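Local atomic coordinates of dihydropteroate synthase (Burkholderia cenocepacia, PDB entry 2Y5S), a protein that probably catalyses the condensation of para-aminobenzoate with 6-hydroxymethyl-7,8-dihydropterin diphosphate to give 7,8-dihydropteroate, a precursor of folate. Residues 11-19 with 93-101. Sequence-based numbering, arbitrary orientation. Where two conformers were deposited one is given.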
# COMPACT_ATOMS: atom_id res chain seq x y z
N LEU B 11 -2.76 -22.57 10.08
CA LEU B 11 -2.66 -22.38 11.50
C LEU B 11 -3.86 -22.98 12.24
O LEU B 11 -4.99 -22.55 12.06
CB LEU B 11 -2.55 -20.88 11.81
CG LEU B 11 -2.24 -20.53 13.27
CD1 LEU B 11 -0.88 -21.10 13.69
CD2 LEU B 11 -2.31 -18.99 13.51
N GLN B 12 -3.61 -23.97 13.09
CA GLN B 12 -4.64 -24.45 14.00
C GLN B 12 -4.85 -23.36 15.07
O GLN B 12 -3.90 -22.95 15.72
CB GLN B 12 -4.22 -25.79 14.58
CG GLN B 12 -5.12 -26.35 15.65
CD GLN B 12 -6.54 -26.56 15.18
OE1 GLN B 12 -6.77 -27.09 14.09
NE2 GLN B 12 -7.51 -26.14 16.00
N CYS B 13 -6.07 -22.87 15.22
CA CYS B 13 -6.32 -21.66 15.98
C CYS B 13 -7.54 -21.82 16.86
O CYS B 13 -8.56 -21.16 16.68
CB CYS B 13 -6.46 -20.46 15.04
SG CYS B 13 -6.39 -18.86 15.85
N GLY B 14 -7.42 -22.73 17.82
CA GLY B 14 -8.49 -22.99 18.77
C GLY B 14 -9.70 -23.58 18.07
O GLY B 14 -9.64 -24.68 17.55
N ARG B 15 -10.80 -22.83 18.06
CA ARG B 15 -12.03 -23.31 17.41
C ARG B 15 -11.89 -23.33 15.89
O ARG B 15 -12.71 -23.92 15.22
CB ARG B 15 -13.23 -22.41 17.75
CG ARG B 15 -13.73 -22.49 19.17
CD ARG B 15 -14.77 -21.40 19.40
NE ARG B 15 -14.17 -20.06 19.45
CZ ARG B 15 -14.87 -18.92 19.47
NH1 ARG B 15 -16.20 -18.93 19.40
NH2 ARG B 15 -14.24 -17.75 19.53
N PHE B 16 -10.87 -22.66 15.36
CA PHE B 16 -10.77 -22.41 13.93
C PHE B 16 -9.54 -23.08 13.34
O PHE B 16 -8.54 -23.26 14.03
CB PHE B 16 -10.71 -20.90 13.69
CG PHE B 16 -11.82 -20.15 14.33
CD1 PHE B 16 -13.05 -20.02 13.68
CD2 PHE B 16 -11.69 -19.64 15.62
CE1 PHE B 16 -14.11 -19.37 14.28
CE2 PHE B 16 -12.74 -18.96 16.23
CZ PHE B 16 -13.96 -18.83 15.56
N GLU B 17 -9.67 -23.51 12.10
CA GLU B 17 -8.55 -23.97 11.29
C GLU B 17 -8.29 -22.88 10.24
O GLU B 17 -9.00 -22.77 9.24
CB GLU B 17 -8.88 -25.31 10.62
CG GLU B 17 -9.21 -26.44 11.61
CD GLU B 17 -9.60 -27.74 10.92
OE1 GLU B 17 -10.70 -27.81 10.34
OE2 GLU B 17 -8.81 -28.71 10.98
N LEU B 18 -7.31 -22.03 10.49
CA LEU B 18 -7.04 -20.94 9.56
C LEU B 18 -6.18 -21.41 8.37
O LEU B 18 -5.15 -22.05 8.56
CB LEU B 18 -6.36 -19.78 10.29
CG LEU B 18 -7.15 -19.19 11.45
CD1 LEU B 18 -6.30 -18.09 12.08
CD2 LEU B 18 -8.53 -18.65 11.02
N THR B 19 -6.64 -21.09 7.16
CA THR B 19 -5.85 -21.27 5.95
C THR B 19 -5.69 -19.89 5.27
O THR B 19 -6.48 -18.95 5.52
CB THR B 19 -6.43 -22.35 5.00
OG1 THR B 19 -7.76 -22.00 4.61
CG2 THR B 19 -6.45 -23.75 5.65
N LEU B 93 -17.32 -11.93 23.61
CA LEU B 93 -17.01 -12.02 22.18
C LEU B 93 -17.04 -13.43 21.59
O LEU B 93 -17.15 -13.58 20.38
CB LEU B 93 -15.66 -11.37 21.88
CG LEU B 93 -15.56 -9.85 22.09
CD1 LEU B 93 -14.11 -9.39 21.91
CD2 LEU B 93 -16.48 -9.10 21.13
N ARG B 94 -16.91 -14.46 22.43
CA ARG B 94 -16.99 -15.87 21.98
C ARG B 94 -18.15 -16.20 21.06
O ARG B 94 -17.96 -16.88 20.06
CB ARG B 94 -17.02 -16.84 23.16
CG ARG B 94 -15.71 -17.53 23.39
CD ARG B 94 -15.80 -18.50 24.55
NE ARG B 94 -16.47 -19.75 24.20
CZ ARG B 94 -15.94 -20.72 23.45
NH1 ARG B 94 -14.72 -20.59 22.93
NH2 ARG B 94 -16.65 -21.82 23.21
N PRO B 95 -19.38 -15.74 21.41
CA PRO B 95 -20.52 -16.05 20.56
C PRO B 95 -20.40 -15.55 19.11
O PRO B 95 -21.01 -16.13 18.23
CB PRO B 95 -21.69 -15.38 21.29
CG PRO B 95 -21.29 -15.35 22.70
CD PRO B 95 -19.80 -15.11 22.67
N LEU B 96 -19.58 -14.52 18.87
CA LEU B 96 -19.43 -13.96 17.52
C LEU B 96 -18.72 -14.89 16.51
O LEU B 96 -18.72 -14.61 15.32
CB LEU B 96 -18.73 -12.60 17.57
CG LEU B 96 -19.45 -11.47 18.32
CD1 LEU B 96 -18.63 -10.19 18.30
CD2 LEU B 96 -20.85 -11.23 17.76
N ASN B 97 -18.13 -15.98 16.98
CA ASN B 97 -17.47 -16.96 16.12
C ASN B 97 -16.42 -16.31 15.21
O ASN B 97 -16.42 -16.50 14.01
CB ASN B 97 -18.52 -17.75 15.31
CG ASN B 97 -19.49 -18.51 16.21
OD1 ASN B 97 -19.17 -18.82 17.35
ND2 ASN B 97 -20.68 -18.80 15.70
N VAL B 98 -15.53 -15.54 15.83
CA VAL B 98 -14.38 -14.94 15.17
C VAL B 98 -13.15 -15.22 16.04
O VAL B 98 -13.22 -15.15 17.26
CB VAL B 98 -14.57 -13.41 14.93
CG1 VAL B 98 -14.82 -12.67 16.23
CG2 VAL B 98 -13.39 -12.82 14.20
N PRO B 99 -12.03 -15.60 15.42
CA PRO B 99 -10.90 -15.92 16.28
C PRO B 99 -10.56 -14.81 17.29
O PRO B 99 -10.46 -13.63 16.93
CB PRO B 99 -9.75 -16.15 15.30
CG PRO B 99 -10.44 -16.67 14.03
CD PRO B 99 -11.80 -16.02 14.01
N LEU B 100 -10.41 -15.22 18.55
CA LEU B 100 -10.05 -14.34 19.65
C LEU B 100 -8.60 -14.60 20.06
O LEU B 100 -8.27 -15.66 20.60
CB LEU B 100 -10.99 -14.56 20.85
CG LEU B 100 -12.48 -14.34 20.59
CD1 LEU B 100 -13.31 -14.47 21.87
CD2 LEU B 100 -12.74 -12.98 19.92
N SER B 101 -7.74 -13.62 19.78
CA SER B 101 -6.34 -13.68 20.15
C SER B 101 -6.15 -12.89 21.44
O SER B 101 -6.81 -11.86 21.64
CB SER B 101 -5.47 -13.10 19.04
OG SER B 101 -4.16 -12.88 19.48
O HOH W 1 -15.56 -15.20 18.80
O HOH W 2 -18.35 -20.81 19.60
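With CG anti to its carbonyl carbon (chi1 -53°), Phe16 turns its ring onto Pro99, while a bend at chi3 (-71°) carries the guanidinium of Arg15 back over Phe16 to the carbonyl of Arg94. The compact, aliphatic pyrrolidine, with slightly polarised C-H groups beside its nitrogen, suits the aromatic face: Pro99 CD lies 3.8 Å from the centroid of the Phe16 ring, almost on its normal, in a CH-pi contact, and Pro99 CG comes within 3.6 Å of Phe16 CD2. Arg15 CB lies over the other face, near the rim. Leu18 CD2 adds a looser apolar contact to Pro99 CG (4.1 Å), and Cys13 SG approaches the same proline. Phe16, Leu18 and Cys13 belong to a beta-hairpin, 11-13 with 16-18, whose type II' turn has Gly14 at the position of positive phi; the hairpin lies across the N-terminal end of the TIM barrel, against the loop that leads from helix 79-93 into strand 100-103, whereas the pterin site of this family lies at the opposite end. Beyond the hairpin, the long side chain of Arg15 reaches that loop and donates from NH1 to Arg94 O (2.8 Å, 155° at the hydrogen), with the acceptor near the guanidinium plane. Asn97 N binds that oxygen from the opposite face of the carbonyl, closing the short 3-10 turn; asparagine readily adopts the left-handed backbone conformation found there. One water joins Arg15 NH1 to Asn97 OD1, and another accepts from both Arg15 NH2 (3.0 Å) and Val98 N. Phe16 CZ sits over the centre of one guanidinium face, and Arg94 NH1 lies over the other, displaced toward the rim, 3.6 Å from Arg15 NE. That closeness of like charges is probably eased by Asp119, which forms a salt bridge with Arg15 NH2, while Arg94 NH1 is bound to Gly117 O.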